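PDB 3FIW: putative tetR-family transcriptional regulator from Streptomyces coelicolor, which probably binds operator DNA as a TetR-type repressor that regulates transcription in Streptomyces. Local coordinates for residues I31-L35 / A75-A80; W99-T104 / A153-A157; L38-D44 / R114-L120. All coordinates share one frame; numbering follows the deposited sequence.

Interaction 1 (I31-L35 / A75-A80); sequences ITEAL and AMAQAA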
loop_
_atom_site.group_PDB
_atom_site.type_symbol
_atom_site.label_atom_id
_atom_site.label_comp_id
_atom_site.label_asym_id
_atom_site.label_seq_id
_atom_site.Cartn_x
_atom_site.Cartn_y
_atom_site.Cartn_z
ATOM N N ILE A 31 -14.920 -16.919 11.903
ATOM C CA ILE A 31 -14.179 -16.075 11.002
ATOM C C ILE A 31 -15.107 -15.023 10.409
ATOM O O ILE A 31 -14.719 -13.888 10.220
ATOM C CB ILE A 31 -13.466 -16.917 9.873
ATOM C CG1 ILE A 31 -12.353 -17.793 10.453
ATOM C CG2 ILE A 31 -12.886 -16.007 8.815
ATOM C CD1 ILE A 31 -11.949 -19.017 9.591
ATOM N N THR A 32 -16.341 -15.409 10.117
ATOM C CA THR A 32 -17.328 -14.512 9.525
ATOM C C THR A 32 -17.718 -13.470 10.538
ATOM O O THR A 32 -17.874 -12.282 10.217
ATOM C CB THR A 32 -18.576 -15.321 9.057
ATOM O OG1 THR A 32 -18.210 -16.096 7.900
ATOM C CG2 THR A 32 -19.724 -14.391 8.684
ATOM N N GLU A 33 -17.831 -13.923 11.781
ATOM C CA GLU A 33 -18.098 -13.047 12.901
ATOM C C GLU A 33 -16.922 -12.088 13.205
ATOM O O GLU A 33 -17.131 -10.961 13.679
ATOM C CB GLU A 33 -18.451 -13.899 14.111
ATOM C CG GLU A 33 -19.349 -13.185 15.108
ATOM C CD GLU A 33 -20.770 -12.911 14.598
ATOM O OE1 GLU A 33 -21.380 -13.758 13.891
ATOM O OE2 GLU A 33 -21.272 -11.822 14.933
ATOM N N ALA A 34 -15.709 -12.530 12.892
ATOM C CA ALA A 34 -14.510 -11.733 13.126
ATOM C C ALA A 34 -14.433 -10.582 12.119
ATOM O O ALA A 34 -14.133 -9.414 12.474
ATOM C CB ALA A 34 -13.292 -12.642 13.016
ATOM N N LEU A 35 -14.744 -10.914 10.863
ATOM C CA LEU A 35 -14.800 -9.947 9.780
ATOM C C LEU A 35 -15.914 -8.920 9.985
ATOM O O LEU A 35 -15.733 -7.735 9.626
ATOM C CB LEU A 35 -14.962 -10.660 8.457
ATOM C CG LEU A 35 -13.745 -11.460 7.931
ATOM C CD1 LEU A 35 -14.076 -12.108 6.614
ATOM C CD2 LEU A 35 -12.524 -10.595 7.785
ATOM N N ALA A 75 -6.361 -16.037 9.138
ATOM C CA ALA A 75 -7.656 -16.574 8.776
ATOM C C ALA A 75 -8.642 -15.537 8.276
ATOM O O ALA A 75 -9.362 -15.819 7.329
ATOM C CB ALA A 75 -8.279 -17.359 9.936
HETATM N N MSE A 76 -8.719 -14.381 8.947
HETATM C CA MSE A 76 -9.588 -13.308 8.496
HETATM C C MSE A 76 -9.145 -12.800 7.118
HETATM O O MSE A 76 -9.983 -12.575 6.251
HETATM C CB MSE A 76 -9.593 -12.170 9.516
HETATM C CG MSE A 76 -10.347 -12.474 10.821
HETATM SE SE MSE A 76 -9.897 -11.233 12.194
HETATM C CE MSE A 76 -10.503 -9.573 11.332
ATOM N N ALA A 77 -7.826 -12.660 6.910
ATOM C CA ALA A 77 -7.278 -12.108 5.663
ATOM C C ALA A 77 -7.580 -13.037 4.463
ATOM O O ALA A 77 -7.907 -12.557 3.368
ATOM C CB ALA A 77 -5.771 -11.856 5.794
ATOM N N GLN A 78 -7.474 -14.350 4.701
ATOM C CA GLN A 78 -7.730 -15.330 3.699
ATOM C C GLN A 78 -9.217 -15.336 3.329
ATOM O O GLN A 78 -9.549 -15.300 2.139
ATOM C CB GLN A 78 -7.260 -16.724 4.146
ATOM C CG GLN A 78 -7.327 -17.782 2.995
ATOM C CD GLN A 78 -6.183 -17.592 1.975
ATOM O OE1 GLN A 78 -5.061 -17.271 2.356
ATOM N NE2 GLN A 78 -6.461 -17.791 0.707
ATOM N N ALA A 79 -10.107 -15.403 4.332
ATOM C CA ALA A 79 -11.582 -15.379 4.105
ATOM C C ALA A 79 -11.995 -14.088 3.381
ATOM O O ALA A 79 -12.919 -14.085 2.587
ATOM C CB ALA A 79 -12.294 -15.495 5.412
ATOM N N ALA A 80 -11.314 -12.972 3.679
ATOM C CA ALA A 80 -11.610 -11.640 3.061
ATOM C C ALA A 80 -11.476 -11.628 1.519
ATOM O O ALA A 80 -12.024 -10.737 0.841
ATOM C CB ALA A 80 -10.727 -10.580 3.663
#
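Where the TetR-type DNA-binding domain meets the helix that follows it, Ile31, Ala34 and Leu35 on one side of helix 27-41 pack against Ala75, Met76, Ala79 and Ala80 of segment 75-80. The short helical segments cross almost perpendicularly, at -88°, with their axes 9.5 Å apart, and no hydrogen bond joins them. Ile31 divides its branches between two alanines one turn apart. Its CD1 lies 4.0 Å from Ala75 CB; with CG1 beside the backbone N (chi1 -67°), CG2 stands anti to that N and presses to 3.5 Å from Ala79 CB, tighter than usual for two carbons. Helix 27-41, the first of the DNA-binding domain, leads into the predicted helix-turn-helix of residues 47-66, and the contact packs it against helix 69-79, which follows that motif and leads on toward the C-terminal domain. Ala34, which also touches Leu51 of helix 48-55, meets the side of the Met76 chain: Ala34 CB is 3.7 Å from Met76 CG and 3.8 Å from its SE. Met76 is a selenomethionine, and the bend at its last torsion (chi3 61°) turns CE toward the Ala34 carbonyl, 3.8 Å from Ala34 O. Leu35 slides past Met76 in the opposite direction and forks over helix 69-79. One methyl, CD2, settles 3.6 Å from Met76 O and also against Met76 CB; the other, CD1, touches Ala79 CB at 4.0 Å and approaches Ala80 N. Beyond these residues, Leu120 of helix 117-123 packs on both Leu35 and Met76, and Phe66 touches both Ile31 and Ala75.

Interaction 2 (W99-T104 / A153-A157); sequences WFLRNT and AMLAA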
loop_
_atom_site.group_PDB
_atom_site.type_symbol
_atom_site.label_atom_id
_atom_site.label_comp_id
_atom_site.label_asym_id
_atom_site.label_seq_id
_atom_site.Cartn_x
_atom_site.Cartn_y
_atom_site.Cartn_z
ATOM N N TRP A 99 -10.777 -7.173 -19.415
ATOM C CA TRP A 99 -10.650 -8.119 -18.331
ATOM C C TRP A 99 -9.560 -7.666 -17.358
ATOM O O TRP A 99 -9.760 -7.660 -16.137
ATOM C CB TRP A 99 -10.307 -9.516 -18.808
ATOM C CG TRP A 99 -10.004 -10.433 -17.608
ATOM C CD1 TRP A 99 -10.913 -11.162 -16.878
ATOM C CD2 TRP A 99 -8.721 -10.646 -16.970
ATOM N NE1 TRP A 99 -10.274 -11.820 -15.845
ATOM C CE2 TRP A 99 -8.933 -11.546 -15.897
ATOM C CE3 TRP A 99 -7.422 -10.201 -17.230
ATOM C CZ2 TRP A 99 -7.898 -11.983 -15.076
ATOM C CZ3 TRP A 99 -6.391 -10.630 -16.416
ATOM C CH2 TRP A 99 -6.627 -11.511 -15.349
ATOM N N PHE A 100 -8.404 -7.284 -17.880
ATOM C CA PHE A 100 -7.337 -6.784 -16.972
ATOM C C PHE A 100 -7.825 -5.681 -16.018
ATOM O O PHE A 100 -7.631 -5.738 -14.805
ATOM C CB PHE A 100 -6.090 -6.338 -17.764
ATOM C CG PHE A 100 -4.910 -6.036 -16.895
ATOM C CD1 PHE A 100 -3.972 -7.004 -16.629
ATOM C CD2 PHE A 100 -4.758 -4.785 -16.314
ATOM C CE1 PHE A 100 -2.907 -6.735 -15.818
ATOM C CE2 PHE A 100 -3.697 -4.516 -15.505
ATOM C CZ PHE A 100 -2.769 -5.483 -15.260
ATOM N N LEU A 101 -8.446 -4.664 -16.582
ATOM C CA LEU A 101 -9.041 -3.620 -15.759
ATOM C C LEU A 101 -10.029 -4.198 -14.774
ATOM O O LEU A 101 -9.996 -3.850 -13.600
ATOM C CB LEU A 101 -9.733 -2.586 -16.659
ATOM C CG LEU A 101 -8.772 -1.860 -17.642
ATOM C CD1 LEU A 101 -9.583 -0.972 -18.555
ATOM C CD2 LEU A 101 -7.727 -1.042 -16.926
ATOM N N ARG A 102 -10.940 -5.031 -15.285
ATOM C CA ARG A 102 -11.969 -5.690 -14.476
ATOM C C ARG A 102 -11.379 -6.490 -13.272
ATOM O O ARG A 102 -11.854 -6.353 -12.115
ATOM C CB ARG A 102 -12.858 -6.547 -15.382
ATOM C CG ARG A 102 -14.214 -6.944 -14.785
ATOM C CD ARG A 102 -15.049 -7.895 -15.685
ATOM N NE ARG A 102 -14.878 -7.475 -17.059
ATOM C CZ ARG A 102 -14.505 -8.287 -18.046
ATOM N NH1 ARG A 102 -14.312 -9.585 -17.786
ATOM N NH2 ARG A 102 -14.336 -7.802 -19.284
ATOM N N ASN A 103 -10.324 -7.271 -13.530
ATOM C CA ASN A 103 -9.607 -8.007 -12.455
ATOM C C ASN A 103 -9.038 -7.140 -11.297
ATOM O O ASN A 103 -9.167 -7.457 -10.088
ATOM C CB ASN A 103 -8.479 -8.799 -13.082
ATOM C CG ASN A 103 -7.858 -9.730 -12.110
ATOM O OD1 ASN A 103 -8.483 -10.700 -11.692
ATOM N ND2 ASN A 103 -6.644 -9.432 -11.704
ATOM N N THR A 104 -8.421 -6.016 -11.672
ATOM C CA THR A 104 -7.848 -5.095 -10.688
ATOM C C THR A 104 -8.971 -4.360 -9.943
ATOM O O THR A 104 -8.866 -4.156 -8.706
ATOM C CB THR A 104 -6.933 -4.032 -11.359
ATOM O OG1 THR A 104 -6.002 -4.674 -12.179
ATOM C CG2 THR A 104 -6.128 -3.217 -10.304
ATOM N N ALA A 153 2.986 -6.526 -14.936
ATOM C CA ALA A 153 1.719 -5.782 -14.918
ATOM C C ALA A 153 0.806 -6.229 -13.822
ATOM O O ALA A 153 0.282 -5.381 -13.021
ATOM C CB ALA A 153 0.998 -5.896 -16.270
HETATM N N MSE A 154 0.628 -7.543 -13.750
HETATM C CA MSE A 154 -0.172 -8.125 -12.674
HETATM C C MSE A 154 0.355 -7.819 -11.282
HETATM O O MSE A 154 -0.425 -7.515 -10.408
HETATM C CB MSE A 154 -0.293 -9.630 -12.856
HETATM C CG MSE A 154 -1.031 -9.980 -14.112
HETATM SE SE MSE A 154 -2.956 -9.867 -13.890
HETATM C CE MSE A 154 -3.178 -11.482 -12.825
ATOM N N LEU A 155 1.664 -7.946 -11.056
ATOM C CA LEU A 155 2.258 -7.512 -9.801
ATOM C C LEU A 155 2.067 -6.003 -9.535
ATOM O O LEU A 155 1.649 -5.630 -8.448
ATOM C CB LEU A 155 3.744 -7.880 -9.750
ATOM C CG LEU A 155 4.050 -9.382 -9.641
ATOM C CD1 LEU A 155 5.559 -9.632 -9.666
ATOM C CD2 LEU A 155 3.425 -10.011 -8.381
ATOM N N ALA A 156 2.359 -5.163 -10.549
ATOM C CA ALA A 156 2.227 -3.729 -10.443
ATOM C C ALA A 156 0.820 -3.348 -10.025
ATOM O O ALA A 156 0.637 -2.516 -9.162
ATOM C CB ALA A 156 2.559 -3.024 -11.814
ATOM N N ALA A 157 -0.155 -3.942 -10.693
ATOM C CA ALA A 157 -1.548 -3.609 -10.563
ATOM C C ALA A 157 -1.992 -3.864 -9.150
ATOM O O ALA A 157 -2.632 -3.031 -8.554
ATOM C CB ALA A 157 -2.389 -4.417 -11.566
#
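Trp99 meets the selenomethionine Met154 at the rim of its indole, where CH2 lies 4.3 Å from Met154 CE near the ring plane; Asn103 CB covers one face of the same ring. One residue on, Phe100 reaches across between helix 96-112 and helix 147-170, its CG anti to the backbone N (chi1 -171°). Phe100 CE1 is 3.7 Å from Met154 SE, which sits obliquely to the ring, 4.7 Å from its centroid, in a Met-aromatic contact. Phe100 CZ points at helix 147-170, with Ala153 O at the ring edge, 3.8 Å from CZ, and Ala157 CB 3.9 Å from the same carbon. Asn103 ND2 lies 4.2 Å from Met154 CE, while its OD1 is hydrogen-bonded to Lys136 NZ. Thr104 closes the row: its OG1 touches Ala157 CB at 3.7 Å while donating to Phe100 O, which also accepts from Thr104 N on the opposite face of its plane. In the second subunit, Thr201 packs on Phe100, Phe193 on Thr104 and Leu204 on Ala153. The all-helical C-terminal domain of TetR-family regulators carries the dimer interface, and here helix 189-204 of the second subunit covers this contact.

Interaction 3 (L38-D44 / R114-L120); sequences LDEVGLD and RRDGARL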
loop_
_atom_site.group_PDB
_atom_site.type_symbol
_atom_site.label_atom_id
_atom_site.label_comp_id
_atom_site.label_asym_id
_atom_site.label_seq_id
_atom_site.Cartn_x
_atom_site.Cartn_y
_atom_site.Cartn_z
ATOM N N LEU A 38 -14.556 -6.677 12.649
ATOM C CA LEU A 38 -13.634 -5.794 11.985
ATOM C C LEU A 38 -14.381 -4.627 11.377
ATOM O O LEU A 38 -13.947 -3.479 11.542
ATOM C CB LEU A 38 -12.857 -6.546 10.905
ATOM C CG LEU A 38 -11.985 -5.731 9.919
ATOM C CD1 LEU A 38 -10.833 -4.986 10.594
ATOM C CD2 LEU A 38 -11.487 -6.653 8.758
ATOM N N ASP A 39 -15.491 -4.915 10.681
ATOM C CA ASP A 39 -16.339 -3.862 10.126
ATOM C C ASP A 39 -16.772 -2.903 11.210
ATOM O O ASP A 39 -16.809 -1.691 10.997
ATOM C CB ASP A 39 -17.555 -4.430 9.358
ATOM C CG ASP A 39 -17.183 -4.863 7.965
ATOM O OD1 ASP A 39 -17.800 -5.795 7.401
ATOM O OD2 ASP A 39 -16.215 -4.277 7.452
ATOM N N GLU A 40 -17.067 -3.456 12.378
ATOM C CA GLU A 40 -17.619 -2.694 13.481
ATOM C C GLU A 40 -16.594 -1.852 14.210
ATOM O O GLU A 40 -16.865 -0.710 14.528
ATOM C CB GLU A 40 -18.259 -3.641 14.505
ATOM C CG GLU A 40 -19.732 -3.330 14.837
ATOM C CD GLU A 40 -20.723 -4.328 14.163
ATOM O OE1 GLU A 40 -20.503 -4.711 12.976
ATOM O OE2 GLU A 40 -21.722 -4.729 14.820
ATOM N N VAL A 41 -15.441 -2.422 14.541
ATOM C CA VAL A 41 -14.555 -1.753 15.512
ATOM C C VAL A 41 -13.210 -1.312 14.915
ATOM O O VAL A 41 -12.433 -0.621 15.569
ATOM C CB VAL A 41 -14.324 -2.622 16.814
ATOM C CG1 VAL A 41 -15.645 -2.865 17.541
ATOM C CG2 VAL A 41 -13.598 -3.962 16.499
ATOM N N GLY A 42 -12.930 -1.711 13.682
ATOM C CA GLY A 42 -11.650 -1.386 13.048
ATOM C C GLY A 42 -10.680 -2.482 13.381
ATOM O O GLY A 42 -10.886 -3.212 14.368
ATOM N N LEU A 43 -9.633 -2.618 12.567
ATOM C CA LEU A 43 -8.582 -3.618 12.826
ATOM C C LEU A 43 -7.941 -3.453 14.213
ATOM O O LEU A 43 -7.617 -4.439 14.871
ATOM C CB LEU A 43 -7.507 -3.577 11.722
ATOM C CG LEU A 43 -6.386 -4.619 11.594
ATOM C CD1 LEU A 43 -6.918 -6.066 11.440
ATOM C CD2 LEU A 43 -5.455 -4.300 10.439
ATOM N N ASP A 44 -7.737 -2.207 14.629
ATOM C CA ASP A 44 -7.115 -1.898 15.913
ATOM C C ASP A 44 -7.963 -2.367 17.066
ATOM O O ASP A 44 -7.411 -2.656 18.131
ATOM C CB ASP A 44 -6.845 -0.401 16.036
ATOM C CG ASP A 44 -5.593 0.048 15.260
ATOM O OD1 ASP A 44 -4.839 -0.802 14.713
ATOM O OD2 ASP A 44 -5.351 1.266 15.232
ATOM N N ARG A 114 -14.349 -4.703 3.469
ATOM C CA ARG A 114 -14.263 -4.813 4.928
ATOM C C ARG A 114 -13.487 -3.616 5.389
ATOM O O ARG A 114 -12.514 -3.207 4.718
ATOM C CB ARG A 114 -13.471 -6.058 5.341
ATOM C CG ARG A 114 -14.177 -7.368 5.051
ATOM C CD ARG A 114 -15.516 -7.438 5.770
ATOM N NE ARG A 114 -16.178 -8.716 5.490
ATOM C CZ ARG A 114 -17.246 -9.193 6.136
ATOM N NH1 ARG A 114 -17.827 -8.488 7.098
ATOM N NH2 ARG A 114 -17.739 -10.390 5.790
ATOM N N ARG A 115 -13.898 -3.033 6.512
ATOM C CA ARG A 115 -13.146 -1.925 7.089
ATOM C C ARG A 115 -11.672 -2.330 7.289
ATOM O O ARG A 115 -11.409 -3.481 7.590
ATOM C CB ARG A 115 -13.743 -1.544 8.422
ATOM C CG ARG A 115 -13.036 -0.417 9.106
ATOM C CD ARG A 115 -13.824 -0.122 10.338
ATOM N NE ARG A 115 -13.270 0.893 11.216
ATOM C CZ ARG A 115 -13.916 1.337 12.295
ATOM N NH1 ARG A 115 -15.107 0.845 12.606
ATOM N NH2 ARG A 115 -13.372 2.260 13.070
ATOM N N ASP A 116 -10.738 -1.379 7.108
ATOM C CA ASP A 116 -9.285 -1.596 7.252
ATOM C C ASP A 116 -8.888 -2.831 6.446
ATOM O O ASP A 116 -7.914 -3.510 6.758
ATOM C CB ASP A 116 -8.835 -1.718 8.731
ATOM C CG ASP A 116 -9.149 -0.439 9.584
ATOM O OD1 ASP A 116 -9.057 0.684 9.081
ATOM O OD2 ASP A 116 -9.478 -0.565 10.774
ATOM N N GLY A 117 -9.697 -3.125 5.438
ATOM C CA GLY A 117 -9.486 -4.245 4.512
ATOM C C GLY A 117 -8.062 -4.378 4.018
ATOM O O GLY A 117 -7.513 -5.481 4.042
ATOM N N ALA A 118 -7.444 -3.271 3.572
ATOM C CA ALA A 118 -6.085 -3.379 2.999
ATOM C C ALA A 118 -4.962 -3.583 4.030
ATOM O O ALA A 118 -4.027 -4.311 3.757
ATOM C CB ALA A 118 -5.773 -2.250 1.992
ATOM N N ARG A 119 -5.087 -2.999 5.225
ATOM C CA ARG A 119 -4.175 -3.281 6.356
ATOM C C ARG A 119 -4.277 -4.719 6.815
ATOM O O ARG A 119 -3.273 -5.344 7.194
ATOM C CB ARG A 119 -4.436 -2.341 7.559
ATOM C CG ARG A 119 -3.977 -0.903 7.358
ATOM C CD ARG A 119 -4.387 -0.052 8.545
ATOM N NE ARG A 119 -3.982 -0.700 9.786
ATOM C CZ ARG A 119 -4.529 -0.496 10.986
ATOM N NH1 ARG A 119 -4.045 -1.162 12.011
ATOM N NH2 ARG A 119 -5.511 0.382 11.183
ATOM N N LEU A 120 -5.495 -5.254 6.791
ATOM C CA LEU A 120 -5.685 -6.659 7.090
ATOM C C LEU A 120 -4.943 -7.521 6.079
ATOM O O LEU A 120 -4.226 -8.455 6.460
ATOM C CB LEU A 120 -7.183 -7.015 7.101
ATOM C CG LEU A 120 -7.563 -8.456 7.452
ATOM C CD1 LEU A 120 -7.383 -8.783 8.934
ATOM C CD2 LEU A 120 -9.009 -8.737 6.985
#
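The guanidinium of Arg115 lies with one face over Val41 C and Gly42 N, and takes Asp39 O at its edge through a weak, nearly straight bond from NH1 (3.5 Å). Arg119 has Leu43 CD2 over one face and Asp44 OD1 in its plane, NH1 to OD1 2.8 Å, although the carboxylate is turned by 64° and is met from above its own plane. Arg114 offers an edge to Asp39, NH1 to OD1 2.7 Å, with the two flat groups only 21° apart; Asp36 is a second salt-bridge partner of this NH1. These bonds join the two domains of the TetR fold: the end of helix 27-41 in the DNA-binding domain meets the type II beta turn Arg114-Gly117 that leads into helix 117-123. Asp39 uses both oxygens, as OD2 accepts from Arg115 N (2.8 Å) nearly along its C-O axis. Apolar contacts accompany these bonds: Arg115 O faces the fork of Leu38, 3.3 Å from CG, and Leu38 CD2 reaches Leu120 CD2 at 3.7 Å. Leu43 CD1 meets the other methyl, Leu120 CD1. At Gly42 the chain leaves the helix with positive phi, which brings the next amide round to the turn: Leu43 N donates to the anti lone pair of Asp116 OD2 at 2.7 Å.

Interactions 1 and 3 share helix 27-41 and lie on the same side of the chain's centre, their centres 10 Å apart. They touch directly: Met76 CE packs on Leu38 CB and on Leu120 CD1, so the packing of helix 27-41 on helix 69-79 runs on into the junction with the C-terminal domain. Interaction 2 lies across the chain's centre, about 24 Å from both between centres. Along the sequence, interaction 1 closes before interaction 2 opens, whereas interaction 3 crosses both. Helix 96-112, which carries residues 99-104, and helix 117-123 follow each other in the chain, so the C-terminal domain reaches from the contact beside the second subunit to the junction with the DNA-binding domain.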